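PDB 3R2C: transcription antitermination protein NusB from Aquifex aeolicus, which probably binds the boxA antiterminator sequence of ribosomal RNA operons and acts in transcription antitermination. Local coordinates for residues 101-104 with 105-109; 113-116 with 117-121. All coordinates share one frame; numbering follows the deposited sequence. Where two conformers were deposited one is given.

Interaction 1: 101-104 with 105-109. With nucleotides of chain E.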
ATOM      1  N   GLY A 101      11.617 -17.937  -1.515  1.00 22.41           N
ATOM      2  CA  GLY A 101      10.299 -18.537  -1.606  1.00 13.49           C
ATOM      3  C   GLY A 101       9.385 -18.012  -0.525  1.00 14.33           C
ATOM      4  O   GLY A 101       8.190 -17.864  -0.743  1.00 16.55           O
ATOM      5  N   ARG A 102       9.934 -17.720   0.650  1.00 18.73           N
ATOM      6  CA  ARG A 102       9.105 -17.210   1.737  1.00 20.94           C
ATOM      7  C   ARG A 102       8.711 -15.772   1.477  1.00 17.71           C
ATOM      8  O   ARG A 102       7.629 -15.347   1.856  1.00 16.03           O
ATOM      9  CB  ARG A 102       9.827 -17.307   3.067  1.00 25.36           C
ATOM     10  CG  ARG A 102       9.793 -18.698   3.644  1.00 27.00           C
ATOM     11  CD  ARG A 102      10.724 -18.814   4.821  1.00 28.95           C
ATOM     12  NE  ARG A 102      10.711 -20.163   5.374  1.00 35.06           N
ATOM     13  CZ  ARG A 102      11.650 -20.644   6.176  1.00 42.07           C
ATOM     14  NH1 ARG A 102      12.687 -19.891   6.508  1.00 38.08           N
ATOM     15  NH2 ARG A 102      11.553 -21.879   6.638  1.00 39.91           N
ATOM     16  N   VAL A 103       9.594 -15.023   0.832  1.00 13.27           N
ATOM     17  CA  VAL A 103       9.252 -13.662   0.446  1.00 12.41           C
ATOM     18  C   VAL A 103       8.053 -13.683  -0.500  1.00 17.86           C
ATOM     19  O   VAL A 103       7.094 -12.942  -0.303  1.00 18.37           O
ATOM     20  CB  VAL A 103      10.442 -12.939  -0.220  1.00 15.25           C
ATOM     21  CG1 VAL A 103      10.010 -11.568  -0.731  1.00 16.88           C
ATOM     22  CG2 VAL A 103      11.596 -12.813   0.769  1.00 17.79           C
ATOM     23  N   PHE A 104       8.117 -14.534  -1.519  1.00 14.43           N
ATOM     24  CA  PHE A 104       7.035 -14.650  -2.492  1.00 17.38           C
ATOM     25  C   PHE A 104       5.733 -15.002  -1.795  1.00 14.66           C
ATOM     26  O   PHE A 104       4.686 -14.423  -2.080  1.00 15.28           O
ATOM     27  CB  PHE A 104       7.334 -15.742  -3.534  1.00 16.06           C
ATOM     28  CG  PHE A 104       8.079 -15.255  -4.764  1.00 16.05           C
ATOM     29  CD1 PHE A 104       9.464 -15.296  -4.820  1.00 17.53           C
ATOM     30  CD2 PHE A 104       7.384 -14.808  -5.886  1.00 15.23           C
ATOM     31  CE1 PHE A 104      10.147 -14.865  -5.953  1.00 21.89           C
ATOM     32  CE2 PHE A 104       8.070 -14.383  -7.029  1.00 17.74           C
ATOM     33  CZ  PHE A 104       9.447 -14.415  -7.060  1.00 16.15           C
ATOM     34  N   ILE A 105       5.788 -15.991  -0.910  1.00 14.64           N
ATOM     35  CA  ILE A 105       4.581 -16.458  -0.260  1.00 14.25           C
ATOM     36  C   ILE A 105       3.914 -15.322   0.520  1.00 17.57           C
ATOM     37  O   ILE A 105       2.715 -15.097   0.378  1.00 15.11           O
ATOM     38  CB  ILE A 105       4.865 -17.650   0.666  1.00 19.38           C
ATOM     39  CG1 ILE A 105       5.000 -18.927  -0.164  1.00 22.46           C
ATOM     40  CG2 ILE A 105       3.742 -17.816   1.706  1.00 17.97           C
ATOM     41  CD1 ILE A 105       5.696 -20.046   0.566  1.00 26.98           C
ATOM     42  N   ASP A 106       4.686 -14.597   1.327  1.00 16.61           N
ATOM     43  CA  ASP A 106       4.113 -13.501   2.117  1.00 17.52           C
ATOM     44  C   ASP A 106       3.640 -12.312   1.255  1.00 16.20           C
ATOM     45  O   ASP A 106       2.623 -11.691   1.571  1.00 18.85           O
ATOM     46  CB  ASP A 106       5.107 -13.044   3.189  1.00 16.90           C
ATOM     47  CG  ASP A 106       5.243 -14.068   4.317  1.00 21.35           C
ATOM     48  OD1 ASP A 106       4.335 -14.921   4.459  1.00 19.14           O
ATOM     49  OD2 ASP A 106       6.241 -14.015   5.063  1.00 19.06           O
ATOM     50  N   ILE A 107       4.346 -12.013   0.165  1.00 17.77           N
ATOM     51  CA  ILE A 107       3.960 -10.877  -0.695  1.00 15.34           C
ATOM     52  C   ILE A 107       2.615 -11.176  -1.353  1.00 16.32           C
ATOM     53  O   ILE A 107       1.722 -10.342  -1.347  1.00 17.24           O
ATOM     54  CB  ILE A 107       4.986 -10.576  -1.812  1.00 19.71           C
ATOM     55  CG1 ILE A 107       6.304 -10.056  -1.238  1.00 22.80           C
ATOM     56  CG2 ILE A 107       4.425  -9.558  -2.808  1.00 21.09           C
ATOM     57  CD1 ILE A 107       6.172  -8.813  -0.402  1.00 22.12           C
ATOM     58  N   VAL A 108       2.483 -12.376  -1.921  1.00 13.91           N
ATOM     59  CA  VAL A 108       1.257 -12.782  -2.591  1.00 16.06           C
ATOM     60  C   VAL A 108       0.097 -12.946  -1.586  1.00 11.89           C
ATOM     61  O   VAL A 108      -1.047 -12.612  -1.902  1.00 16.23           O
ATOM     62  CB  VAL A 108       1.504 -14.072  -3.443  1.00 21.21           C
ATOM     63  CG1 VAL A 108       0.208 -14.610  -4.053  1.00 18.12           C
ATOM     64  CG2 VAL A 108       2.532 -13.776  -4.547  1.00 18.53           C
ATOM     65  N   ASP A 109       0.384 -13.425  -0.376  1.00 14.70           N
ATOM     66  CA  ASP A 109      -0.639 -13.470   0.679  1.00 18.04           C
ATOM     67  C   ASP A 109      -1.208 -12.072   0.936  1.00 18.21           C
ATOM     68  O   ASP A 109      -2.420 -11.909   1.106  1.00 17.38           O
ATOM     69  CB  ASP A 109      -0.082 -13.984   2.014  1.00 17.39           C
ATOM     70  CG  ASP A 109      -0.179 -15.497   2.170  1.00 22.44           C
ATOM     71  OD1 ASP A 109      -0.676 -16.193   1.263  1.00 21.23           O
ATOM     72  OD2 ASP A 109       0.227 -15.992   3.242  1.00 18.90           O
TER
ATOM     73  O5'   G E   1       8.545 -21.865  11.428  1.00 41.05           O
ATOM     74  C5'   G E   1       7.130 -21.945  11.567  1.00 38.90           C
ATOM     75  C4'   G E   1       6.445 -21.999  10.227  1.00 32.39           C
ATOM     76  O4'   G E   1       6.621 -20.720   9.546  1.00 32.93           O
ATOM     77  C3'   G E   1       6.984 -23.044   9.258  1.00 30.71           C
ATOM     78  O3'   G E   1       5.930 -23.384   8.362  1.00 40.13           O
ATOM     79  C2'   G E   1       8.060 -22.245   8.520  1.00 30.14           C
ATOM     80  O2'   G E   1       8.481 -22.790   7.286  1.00 29.76           O
ATOM     81  C1'   G E   1       7.329 -20.914   8.340  1.00 25.42           C
ATOM     82  N9    G E   1       8.186 -19.750   8.128  1.00 27.17           N
ATOM     83  C8    G E   1       9.452 -19.413   8.556  1.00 24.56           C
ATOM     84  N7    G E   1       9.816 -18.221   8.141  1.00 23.63           N
ATOM     85  C5    G E   1       8.729 -17.752   7.414  1.00 21.75           C
ATOM     86  C6    G E   1       8.498 -16.535   6.704  1.00 24.15           C
ATOM     87  O6    G E   1       9.258 -15.584   6.574  1.00 24.72           O
ATOM     88  N1    G E   1       7.238 -16.485   6.110  1.00 21.86           N
ATOM     89  C2    G E   1       6.316 -17.498   6.182  1.00 29.14           C
ATOM     90  N2    G E   1       5.146 -17.328   5.560  1.00 26.10           N
ATOM     91  N3    G E   1       6.522 -18.631   6.823  1.00 28.09           N
ATOM     92  C4    G E   1       7.731 -18.686   7.403  1.00 26.72           C
ATOM     93  P     C E   3       7.776 -24.376   2.980  1.00 38.09           P
ATOM     94  OP1   C E   3       8.399 -25.706   3.153  1.00 46.49           O
ATOM     95  OP2   C E   3       7.858 -23.395   4.095  1.00 37.17           O
ATOM     96  O5'   C E   3       8.299 -23.706   1.645  1.00 38.12           O
ATOM     97  C5'   C E   3       7.727 -22.499   1.185  1.00 33.03           C
ATOM     98  C4'   C E   3       8.674 -21.751   0.293  1.00 27.93           C
ATOM     99  O4'   C E   3       9.753 -21.195   1.100  1.00 26.26           O
ATOM    100  C3'   C E   3       9.344 -22.595  -0.791  1.00 23.24           C
ATOM    101  O3'   C E   3       9.532 -21.788  -1.944  1.00 24.16           O
ATOM    102  C2'   C E   3      10.699 -22.912  -0.164  1.00 25.75           C
ATOM    103  O2'   C E   3      11.714 -23.232  -1.091  1.00 28.88           O
ATOM    104  C1'   C E   3      10.992 -21.609   0.568  1.00 24.23           C
ATOM    105  N1    C E   3      11.964 -21.729   1.666  1.00 28.15           N
ATOM    106  C2    C E   3      13.044 -20.842   1.685  1.00 38.48           C
ATOM    107  O2    C E   3      13.141 -19.980   0.795  1.00 39.63           O
ATOM    108  N3    C E   3      13.956 -20.936   2.684  1.00 42.73           N
ATOM    109  C4    C E   3      13.820 -21.871   3.627  1.00 42.78           C
ATOM    110  N4    C E   3      14.752 -21.913   4.585  1.00 49.32           N
ATOM    111  C5    C E   3      12.732 -22.791   3.628  1.00 34.43           C
ATOM    112  C6    C E   3      11.836 -22.684   2.639  1.00 32.43           C
ATOM    113  P     U E   4       9.103 -22.311  -3.387  1.00 28.27           P
ATOM    114  OP1   U E   4       8.211 -23.474  -3.199  1.00 24.56           O
ATOM    115  OP2   U E   4      10.352 -22.477  -4.166  1.00 29.44           O
ATOM    116  O5'   U E   4       8.279 -21.093  -3.963  1.00 27.34           O
ATOM    117  C5'   U E   4       7.229 -20.513  -3.218  1.00 26.16           C
ATOM    118  C4'   U E   4       6.378 -19.671  -4.106  1.00 19.95           C
ATOM    119  O4'   U E   4       7.154 -18.552  -4.580  1.00 22.43           O
ATOM    120  C3'   U E   4       5.903 -20.355  -5.372  1.00 24.41           C
ATOM    121  O3'   U E   4       4.761 -21.161  -5.139  1.00 24.96           O
ATOM    122  C2'   U E   4       5.667 -19.177  -6.318  1.00 20.73           C
ATOM    123  O2'   U E   4       4.423 -18.549  -6.039  1.00 23.44           O
ATOM    124  C1'   U E   4       6.781 -18.223  -5.896  1.00 19.39           C
ATOM    125  N1    U E   4       7.984 -18.297  -6.755  1.00 24.20           N
ATOM    126  C2    U E   4       7.909 -17.813  -8.045  1.00 23.38           C
ATOM    127  O2    U E   4       6.881 -17.406  -8.555  1.00 23.97           O
ATOM    128  N3    U E   4       9.085 -17.860  -8.747  1.00 26.59           N
ATOM    129  C4    U E   4      10.310 -18.291  -8.294  1.00 30.04           C
ATOM    130  O4    U E   4      11.272 -18.251  -9.062  1.00 36.18           O
ATOM    131  C5    U E   4      10.327 -18.741  -6.938  1.00 30.51           C
ATOM    132  C6    U E   4       9.188 -18.711  -6.235  1.00 26.99           C
TER

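Interaction 2: 113-116 with 117-121. With nucleotides of chain E.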
ATOM      1  N   LYS A 113      -4.948 -10.767   0.315  1.00 15.56           N
ATOM      2  CA  LYS A 113      -5.710 -10.344   1.479  1.00 21.75           C
ATOM      3  C   LYS A 113      -6.371  -8.989   1.265  1.00 27.11           C
ATOM      4  O   LYS A 113      -7.514  -8.797   1.664  1.00 23.77           O
ATOM      5  CB  LYS A 113      -4.806 -10.269   2.704  1.00 20.86           C
ATOM      6  CG  LYS A 113      -5.482  -9.711   3.957  1.00 24.95           C
ATOM      7  CD  LYS A 113      -4.452  -9.626   5.074  1.00 29.68           C
ATOM      8  CE  LYS A 113      -5.086  -9.463   6.447  1.00 33.05           C
ATOM      9  NZ  LYS A 113      -4.051  -9.095   7.470  1.00 33.35           N
ATOM     10  N   TYR A 114      -5.660  -8.045   0.653  1.00 17.02           N
ATOM     11  CA  TYR A 114      -6.195  -6.695   0.517  1.00 17.28           C
ATOM     12  C   TYR A 114      -6.746  -6.415  -0.880  1.00 20.85           C
ATOM     13  O   TYR A 114      -7.392  -5.394  -1.085  1.00 23.69           O
ATOM     14  CB  TYR A 114      -5.129  -5.655   0.881  1.00 19.03           C
ATOM     15  CG  TYR A 114      -4.611  -5.778   2.298  1.00 19.60           C
ATOM     16  CD1 TYR A 114      -5.471  -5.655   3.395  1.00 20.13           C
ATOM     17  CD2 TYR A 114      -3.259  -5.991   2.544  1.00 20.10           C
ATOM     18  CE1 TYR A 114      -4.990  -5.756   4.709  1.00 21.26           C
ATOM     19  CE2 TYR A 114      -2.769  -6.085   3.846  1.00 25.15           C
ATOM     20  CZ  TYR A 114      -3.638  -5.974   4.920  1.00 25.17           C
ATOM     21  OH  TYR A 114      -3.141  -6.070   6.201  1.00 30.22           O
ATOM     22  N   ALA A 115      -6.454  -7.296  -1.834  1.00 15.65           N
ATOM     23  CA  ALA A 115      -7.040  -7.225  -3.170  1.00 20.54           C
ATOM     24  C   ALA A 115      -7.710  -8.582  -3.455  1.00 23.72           C
ATOM     25  O   ALA A 115      -8.480  -9.053  -2.630  1.00 20.72           O
ATOM     26  CB  ALA A 115      -5.981  -6.874  -4.224  1.00 18.78           C
ATOM     27  N   ASP A 116      -7.431  -9.223  -4.589  1.00 21.61           N
ATOM     28  CA  ASP A 116      -8.061 -10.524  -4.880  1.00 23.49           C
ATOM     29  C   ASP A 116      -7.076 -11.518  -5.496  1.00 25.27           C
ATOM     30  O   ASP A 116      -5.884 -11.229  -5.588  1.00 18.64           O
ATOM     31  CB  ASP A 116      -9.305 -10.346  -5.772  1.00 31.37           C
ATOM     32  CG  ASP A 116      -9.019  -9.581  -7.066  1.00 37.67           C
ATOM     33  OD1 ASP A 116      -7.858  -9.544  -7.537  1.00 32.91           O
ATOM     34  OD2 ASP A 116      -9.978  -8.998  -7.619  1.00 42.44           O
ATOM     35  N   GLU A 117      -7.571 -12.677  -5.920  0.53 22.69           N
ATOM     36  CA  GLU A 117      -6.707 -13.719  -6.464  0.53 24.48           C
ATOM     37  C   GLU A 117      -6.151 -13.332  -7.829  0.53 22.42           C
ATOM     38  O   GLU A 117      -5.035 -13.710  -8.175  0.53 21.98           O
ATOM     39  CB  GLU A 117      -7.476 -15.038  -6.572  0.53 36.63           C
ATOM     40  CG  GLU A 117      -8.001 -15.542  -5.243  0.53 46.82           C
ATOM     41  CD  GLU A 117      -7.035 -16.485  -4.543  0.53 48.85           C
ATOM     42  OE1 GLU A 117      -5.848 -16.539  -4.937  0.53 52.20           O
ATOM     43  OE2 GLU A 117      -7.472 -17.181  -3.602  0.53 41.81           O
ATOM     44  N   LYS A 118      -6.933 -12.589  -8.606  1.00 20.79           N
ATOM     45  CA  LYS A 118      -6.478 -12.104  -9.900  1.00 31.42           C
ATOM     46  C   LYS A 118      -5.247 -11.212  -9.703  1.00 28.13           C
ATOM     47  O   LYS A 118      -4.268 -11.284 -10.444  1.00 22.68           O
ATOM     48  CB  LYS A 118      -7.605 -11.316 -10.571  1.00 42.38           C
ATOM     49  CG  LYS A 118      -7.257 -10.711 -11.918  1.00 60.07           C
ATOM     50  CD  LYS A 118      -8.336  -9.730 -12.363  1.00 71.25           C
ATOM     51  CE  LYS A 118      -9.706 -10.392 -12.456  1.00 79.87           C
ATOM     52  NZ  LYS A 118      -9.657 -11.761 -13.051  1.00 86.26           N
ATOM     53  N   ALA A 119      -5.297 -10.369  -8.686  1.00 17.65           N
ATOM     54  CA  ALA A 119      -4.181  -9.475  -8.414  1.00 20.06           C
ATOM     55  C   ALA A 119      -2.979 -10.287  -7.920  1.00 16.95           C
ATOM     56  O   ALA A 119      -1.842  -9.995  -8.282  1.00 15.89           O
ATOM     57  CB  ALA A 119      -4.586  -8.419  -7.406  1.00 19.43           C
ATOM     58  N   GLY A 120      -3.236 -11.330  -7.134  1.00 17.79           N
ATOM     59  CA  GLY A 120      -2.174 -12.186  -6.628  1.00 17.72           C
ATOM     60  C   GLY A 120      -1.402 -12.902  -7.733  1.00 21.74           C
ATOM     61  O   GLY A 120      -0.180 -13.070  -7.653  1.00 19.13           O
ATOM     62  N   LYS A 121      -2.107 -13.321  -8.778  1.00 16.14           N
ATOM     63  CA  LYS A 121      -1.480 -14.020  -9.894  0.59 21.56           C
ATOM     64  C   LYS A 121      -0.603 -13.061 -10.680  1.00 22.31           C
ATOM     65  O   LYS A 121       0.488 -13.417 -11.129  1.00 22.68           O
ATOM     66  CB  LYS A 121      -2.543 -14.600 -10.826  0.59 26.68           C
ATOM     67  CG  LYS A 121      -3.167 -15.901 -10.338  0.59 30.66           C
ATOM     68  CD  LYS A 121      -4.397 -16.265 -11.172  0.59 29.83           C
ATOM     69  CE  LYS A 121      -5.086 -17.509 -10.627  0.59 31.55           C
ATOM     70  NZ  LYS A 121      -6.341 -17.822 -11.360  0.59 44.34           N
TER
ATOM     71  P     U E   8      -2.193 -10.264 -17.702  1.00 78.44           P
ATOM     72  OP1   U E   8      -2.411 -11.555 -18.410  1.00 65.38           O
ATOM     73  OP2   U E   8      -1.782  -9.073 -18.490  1.00 79.03           O
ATOM     74  O5'   U E   8      -3.456  -9.910 -16.802  1.00 62.47           O
ATOM     75  C5'   U E   8      -3.782 -10.706 -15.672  1.00 67.48           C
ATOM     76  C4'   U E   8      -4.854 -10.065 -14.826  1.00 68.80           C
ATOM     77  O4'   U E   8      -4.244  -9.256 -13.771  1.00 57.14           O
ATOM     78  C3'   U E   8      -5.818  -9.127 -15.572  1.00 65.42           C
ATOM     79  O3'   U E   8      -7.142  -9.317 -15.080  1.00 75.55           O
ATOM     80  C2'   U E   8      -5.331  -7.744 -15.154  1.00 60.27           C
ATOM     81  O2'   U E   8      -6.302  -6.725 -15.241  1.00 61.25           O
ATOM     82  C1'   U E   8      -4.934  -8.028 -13.716  1.00 56.04           C
ATOM     83  N1    U E   8      -4.093  -6.986 -13.083  1.00 49.79           N
ATOM     84  C2    U E   8      -4.336  -6.813 -11.728  1.00 41.58           C
ATOM     85  O2    U E   8      -5.116  -7.505 -11.089  1.00 33.17           O
ATOM     86  N3    U E   8      -3.600  -5.819 -11.142  1.00 38.50           N
ATOM     87  C4    U E   8      -2.689  -4.983 -11.756  1.00 38.17           C
ATOM     88  O4    U E   8      -2.117  -4.136 -11.072  1.00 33.63           O
ATOM     89  C5    U E   8      -2.511  -5.200 -13.164  1.00 34.29           C
ATOM     90  C6    U E   8      -3.219  -6.164 -13.768  1.00 43.03           C
ATOM     91  P     G E   9      -8.370  -9.530 -16.095  1.00 71.16           P
ATOM     92  OP1   G E   9      -9.459  -8.594 -15.694  1.00 70.90           O
ATOM     93  OP2   G E   9      -8.677 -10.982 -16.112  1.00 71.22           O
ATOM     94  O5'   G E   9      -7.775  -9.053 -17.499  1.00 73.31           O
ATOM     95  P     C E   6      -0.233 -19.710 -10.572  1.00 27.26           P
ATOM     96  OP1   C E   6      -1.588 -19.398 -11.059  1.00 28.50           O
ATOM     97  OP2   C E   6       0.276 -21.084 -10.732  1.00 28.41           O
ATOM     98  O5'   C E   6       0.828 -18.690 -11.207  1.00 26.45           O
ATOM     99  C5'   C E   6       0.566 -17.289 -11.258  1.00 25.98           C
ATOM    100  C4'   C E   6       1.614 -16.565 -12.074  1.00 26.20           C
ATOM    101  O4'   C E   6       2.915 -16.783 -11.465  1.00 24.07           O
ATOM    102  C3'   C E   6       1.748 -17.036 -13.524  1.00 29.94           C
ATOM    103  O3'   C E   6       2.262 -15.965 -14.316  1.00 33.30           O
ATOM    104  C2'   C E   6       2.808 -18.123 -13.397  1.00 31.98           C
ATOM    105  O2'   C E   6       3.469 -18.448 -14.602  1.00 34.33           O
ATOM    106  C1'   C E   6       3.753 -17.484 -12.378  1.00 28.86           C
ATOM    107  N1    C E   6       4.570 -18.444 -11.605  1.00 27.90           N
ATOM    108  C2    C E   6       5.957 -18.475 -11.786  1.00 30.70           C
ATOM    109  O2    C E   6       6.458 -17.708 -12.613  1.00 30.46           O
ATOM    110  N3    C E   6       6.713 -19.329 -11.060  1.00 27.44           N
ATOM    111  C4    C E   6       6.118 -20.137 -10.178  1.00 31.49           C
ATOM    112  N4    C E   6       6.885 -20.972  -9.477  1.00 27.45           N
ATOM    113  C5    C E   6       4.712 -20.134  -9.975  1.00 33.11           C
ATOM    114  C6    C E   6       3.987 -19.279 -10.700  1.00 29.85           C
TER

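Interaction 1: 101-104 with 105-109
Two flat groups on the first turn of this stretch lie against RNA bases. The Arg-102 guanidinium is sandwiched: C8 of nucleotide G1 of chain E lies over its centre, 3.4 Å from the plane, and C5 of C3 of the same RNA covers the opposite face nearer the rim. The Phe-104 ring carries U4 on one face: N1 of U4 lies over its centre, 3.6 Å above the plane, and the U4 ribose O4' lies against Phe-104 CB.

The arginine reaches between the two bases because its chain is extended from CG to NE, laying CD and NE along G1 as well. NH1 forms a salt bridge with Glu-99, whereas the bond from NH2 to O2' of G1 is weak.

One turn on, Asp-106 reads the Watson-Crick edge of the same guanine. N2 of G1 donates to Asp-106 OD1 at 2.8 Å (167°) and N1 of G1 to Asp-106 OD2 at 2.9 Å (164°), a bidentate pair that matches guanine's two donors. Salt bridges from Arg-8 and Lys-5 also reach this carboxylate and would favour its charged form. Ile-105 CD1 packs on the C3 ribose, 3.2 Å from C5'.

Consecutive i to i+4 bonds keep the RNA-facing side chains in helical spacing; the one from Ile-107 N to Val-103 O measures 2.9 Å. On another side of the helix, Val-103 CG1 and Ile-107 CG1 run side by side 4.0 Å apart. Helix 100-114 is thus shared between RNA and protein core: Val-103, Phe-104 and Ile-107 pack on helix 79-94, and Phe-104, Ile-107 and Val-108 on helix 117-137.

Interaction 2: 113-116 with 117-121
Asp-116 OD1 accepts from Ala-119 N at 2.9 Å, with an N-H...O angle of 152° and the donor nearly along the carboxylate C-O axis. The same oxygen lies against the CB atoms of Lys-118 and Ala-119, each 3.5 Å away. The aspartate can turn back over the new helix because chi1 is 55°, which sets CG between its own backbone N and carbonyl carbon.

Its main chain takes part too: Gly-120 N donates to Asp-116 O at 3.1 Å, the first i to i+4 bond of the following helix. Ala-115, the first residue to leave helical torsions after helix 100-114, adds an apolar contact, its CB 3.8 Å from Ala-119 CB.

The bond from Ala-119 N to the carboxylate is an N-cap. Asp-116 occupies the position just before helix 117-137 and its carboxylate serves a first-turn N-H in place of a preceding carbonyl; a negative charge here would probably be favoured by the helix dipole. The turn joins helix 100-114 to helix 117-137 in the all-helical NusB fold.

Beyond the cap, the first turn meets RNA of chain E. Lys-118 CD comes to 3.0 Å from O3' of U8, and bends at chi3 and chi4 bring NZ toward the phosphate of G9, where its bond to OP2 is weak at 3.3 Å. Ala-119 CA lies 3.5 Å from O2 of the U8 base. Ala-115 and Val-80 of helix 79-94 touch through their side chains, while a polar side chain of another protein hydrogen-bonds to Ala-115 O.

Interactions 1 and 2 both use helix 100-114 and follow each other along the chain, their centres about 12 Å apart. Interaction 1 is largely buried, the bound RNA being counted in its cover; interaction 2, at the turn into helix 117-137, is only partly buried, with Glu-117 and Lys-118 exposed. Both meet the RNA of chain E but by different chemistry: residues 101-109 offer flat groups lying against bases and a carboxylate matched to a base edge, whereas residues 117-121 approach mainly sugar and phosphate. In the turn, the carboxylate serves a backbone N-H instead. The two sites also touch directly, Val-108 CG1 packing 3.9 Å from Gly-120 O.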